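Local coordinates for protein tryptase inhibitor (Rhipicephalus appendiculatus, PDB 2UUY) that probably inhibits serine endopeptidases such as tryptase through this Kunitz (TAP-like) domain, one part of a longer tick protein, at residues Lys30-Glu33 against Gly34-Gly38. Residues are numbered along the deposited sequence; the frame is centred on the assembly and turned at random. Where two conformers were deposited one is given.
Sequences KVYE and GCYTG
Tyr32 and Tyr36 meet edge to face where strand 28-34 of the antiparallel hairpin, the two-stranded sheet of this Kunitz-type (TAP-like) domain, runs out into a tight turn. Their ring planes stand at 67° and the centroids lie 5.7 Å apart. Tyr32 can be followed outward: its CB sits over one face of the Tyr36 ring, 3.7 Å from Tyr36 CE2, and its line to the ring centroid, 4.0 Å long, is 21° off the normal, a CH-pi contact. Next along, CD1 of Tyr32 lies 3.9 Å from Tyr36 OH, while the hydroxyl at the tip of Tyr32 is hydrogen-bonded to Glu9 OE2. Tyr36 holds CG beside its own backbone N (chi1 -65°), which sets one ring face against Tyr32 CB. An inverse gamma turn centred on Cys35 makes this return, marked by a weak bond from Tyr36 N to Gly34 O at 3.0 Å, and Cys35 is disulfide-bonded to Cys15. Gly34 has backbone angles that would jam a side chain against Glu33 O. Replacing Tyr36 with an alanine would probably open a gap beside Tyr32 CB and leave the Tyr32 ring edge without its aromatic face. At the Tyr36 ring's edge, near its plane, Tyr36 CE2 lies 3.6 Å from Glu33 O.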
ATOM      1  N   LYS B  30     -16.963  15.186   7.975  1.00 10.65           N
ATOM      2  CA  LYS B  30     -16.564  15.044   6.594  1.00 12.32           C
ATOM      3  C   LYS B  30     -15.702  13.797   6.453  1.00 10.51           C
ATOM      4  O   LYS B  30     -14.945  13.450   7.338  1.00 10.22           O
ATOM      5  CB  LYS B  30     -15.763  16.267   6.138  1.00 13.09           C
ATOM      6  CG  LYS B  30     -15.303  16.219   4.681  1.00 18.22           C
ATOM      7  CD  LYS B  30     -14.925  17.558   4.127  1.00 19.68           C
ATOM      8  CE  LYS B  30     -14.579  17.445   2.665  1.00 23.23           C
ATOM      9  NZ  LYS B  30     -15.764  17.213   1.782  1.00 27.80           N
ATOM     10  N   VAL B  31     -15.820  13.158   5.298  1.00 10.53           N
ATOM     11  CA  VAL B  31     -15.039  11.987   5.010  0.50 10.85           C
ATOM     12  C   VAL B  31     -13.636  12.377   4.528  1.00 11.09           C
ATOM     13  O   VAL B  31     -13.453  13.325   3.745  1.00 12.54           O
ATOM     14  CB  VAL B  31     -15.791  11.076   4.017  0.50 10.75           C
ATOM     15  CG1 VAL B  31     -15.710  11.619   2.599  0.50 12.17           C
ATOM     16  CG2 VAL B  31     -15.235   9.668   4.105  0.50 10.70           C
ATOM     17  N   TYR B  32     -12.661  11.634   5.021  1.00  9.73           N
ATOM     18  CA  TYR B  32     -11.262  11.767   4.619  1.00 10.22           C
ATOM     19  C   TYR B  32     -10.783  10.390   4.187  1.00 10.21           C
ATOM     20  O   TYR B  32     -11.071   9.391   4.831  1.00 11.83           O
ATOM     21  CB  TYR B  32     -10.421  12.330   5.774  1.00 10.53           C
ATOM     22  CG  TYR B  32     -10.670  13.803   5.921  1.00 10.41           C
ATOM     23  CD1 TYR B  32      -9.920  14.721   5.206  1.00 12.09           C
ATOM     24  CD2 TYR B  32     -11.721  14.284   6.695  1.00 11.27           C
ATOM     25  CE1 TYR B  32     -10.195  16.070   5.271  1.00 12.84           C
ATOM     26  CE2 TYR B  32     -12.004  15.616   6.769  1.00 11.92           C
ATOM     27  CZ  TYR B  32     -11.222  16.500   6.085  1.00 13.40           C
ATOM     28  OH  TYR B  32     -11.523  17.843   6.159  1.00 16.00           O
ATOM     29  N   GLU B  33     -10.087  10.349   3.059  1.00  9.50           N
ATOM     30  CA  GLU B  33      -9.588   9.102   2.473  1.00  9.70           C
ATOM     31  C   GLU B  33      -8.077   9.197   2.346  1.00  8.31           C
ATOM     32  O   GLU B  33      -7.572  10.106   1.650  1.00  9.42           O
ATOM     33  CB  GLU B  33     -10.183   8.911   1.095  1.00 11.04           C
ATOM     34  CG  GLU B  33     -11.669   8.670   1.046  1.00 15.37           C
ATOM     35  CD  GLU B  33     -12.103   8.648  -0.404  1.00 21.59           C
ATOM     36  OE1 GLU B  33     -12.025   7.578  -1.004  1.00 22.83           O
ATOM     37  OE2 GLU B  33     -12.405   9.716  -0.985  1.00 23.78           O
ATOM     38  N   GLY B  34      -7.350   8.305   3.008  1.00  7.87           N
ATOM     39  CA  GLY B  34      -5.897   8.375   2.992  1.00  8.38           C
ATOM     40  C   GLY B  34      -5.353   7.752   4.247  1.00  7.21           C
ATOM     41  O   GLY B  34      -5.972   6.877   4.851  1.00  8.03           O
ATOM     42  N   CYS B  35      -4.143   8.168   4.625  1.00  8.00           N
ATOM     43  CA  CYS B  35      -3.468   7.579   5.774  1.00  8.64           C
ATOM     44  C   CYS B  35      -3.858   8.315   7.029  1.00  9.06           C
ATOM     45  O   CYS B  35      -3.105   9.114   7.588  1.00 10.78           O
ATOM     46  CB  CYS B  35      -1.939   7.666   5.573  1.00  9.85           C
ATOM     47  SG  CYS B  35      -1.029   6.930   6.940  1.00  9.42           S
ATOM     48  N   TYR B  36      -5.066   8.051   7.453  1.00  7.94           N
ATOM     49  CA  TYR B  36      -5.671   8.750   8.591  1.00  8.58           C
ATOM     50  C   TYR B  36      -5.997   7.721   9.629  1.00  9.94           C
ATOM     51  O   TYR B  36      -6.685   6.747   9.313  1.00 10.34           O
ATOM     52  CB  TYR B  36      -6.946   9.471   8.156  1.00  9.35           C
ATOM     53  CG  TYR B  36      -6.742  10.568   7.184  1.00  8.53           C
ATOM     54  CD1 TYR B  36      -6.213  11.797   7.577  1.00 10.15           C
ATOM     55  CD2 TYR B  36      -7.071  10.395   5.853  1.00  8.51           C
ATOM     56  CE1 TYR B  36      -6.031  12.800   6.660  1.00  9.78           C
ATOM     57  CE2 TYR B  36      -6.915  11.411   4.948  1.00  9.62           C
ATOM     58  CZ  TYR B  36      -6.412  12.623   5.361  1.00  9.73           C
ATOM     59  OH  TYR B  36      -6.271  13.640   4.453  1.00 11.42           O
ATOM     60  N   THR B  37      -5.546   7.983  10.862  1.00 11.20           N
ATOM     61  CA  THR B  37      -5.804   7.137  12.021  1.00 13.00           C
ATOM     62  C   THR B  37      -6.768   7.790  13.004  1.00 12.31           C
ATOM     63  O   THR B  37      -7.291   7.101  13.891  1.00 14.76           O
ATOM     64  CB  THR B  37      -4.489   6.812  12.805  1.00 14.85           C
ATOM     65  OG1 THR B  37      -3.866   8.024  13.219  1.00 19.37           O
ATOM     66  CG2 THR B  37      -3.515   6.028  11.958  1.00 16.22           C
ATOM     67  N   GLY B  38      -7.007   9.082  12.876  1.00 11.32           N
ATOM     68  CA  GLY B  38      -7.924   9.788  13.760  1.00 10.96           C
ATOM     69  C   GLY B  38      -9.353   9.708  13.280  1.00  9.87           C
ATOM     70  O   GLY B  38      -9.725   8.903  12.420  1.00  9.68           O
TER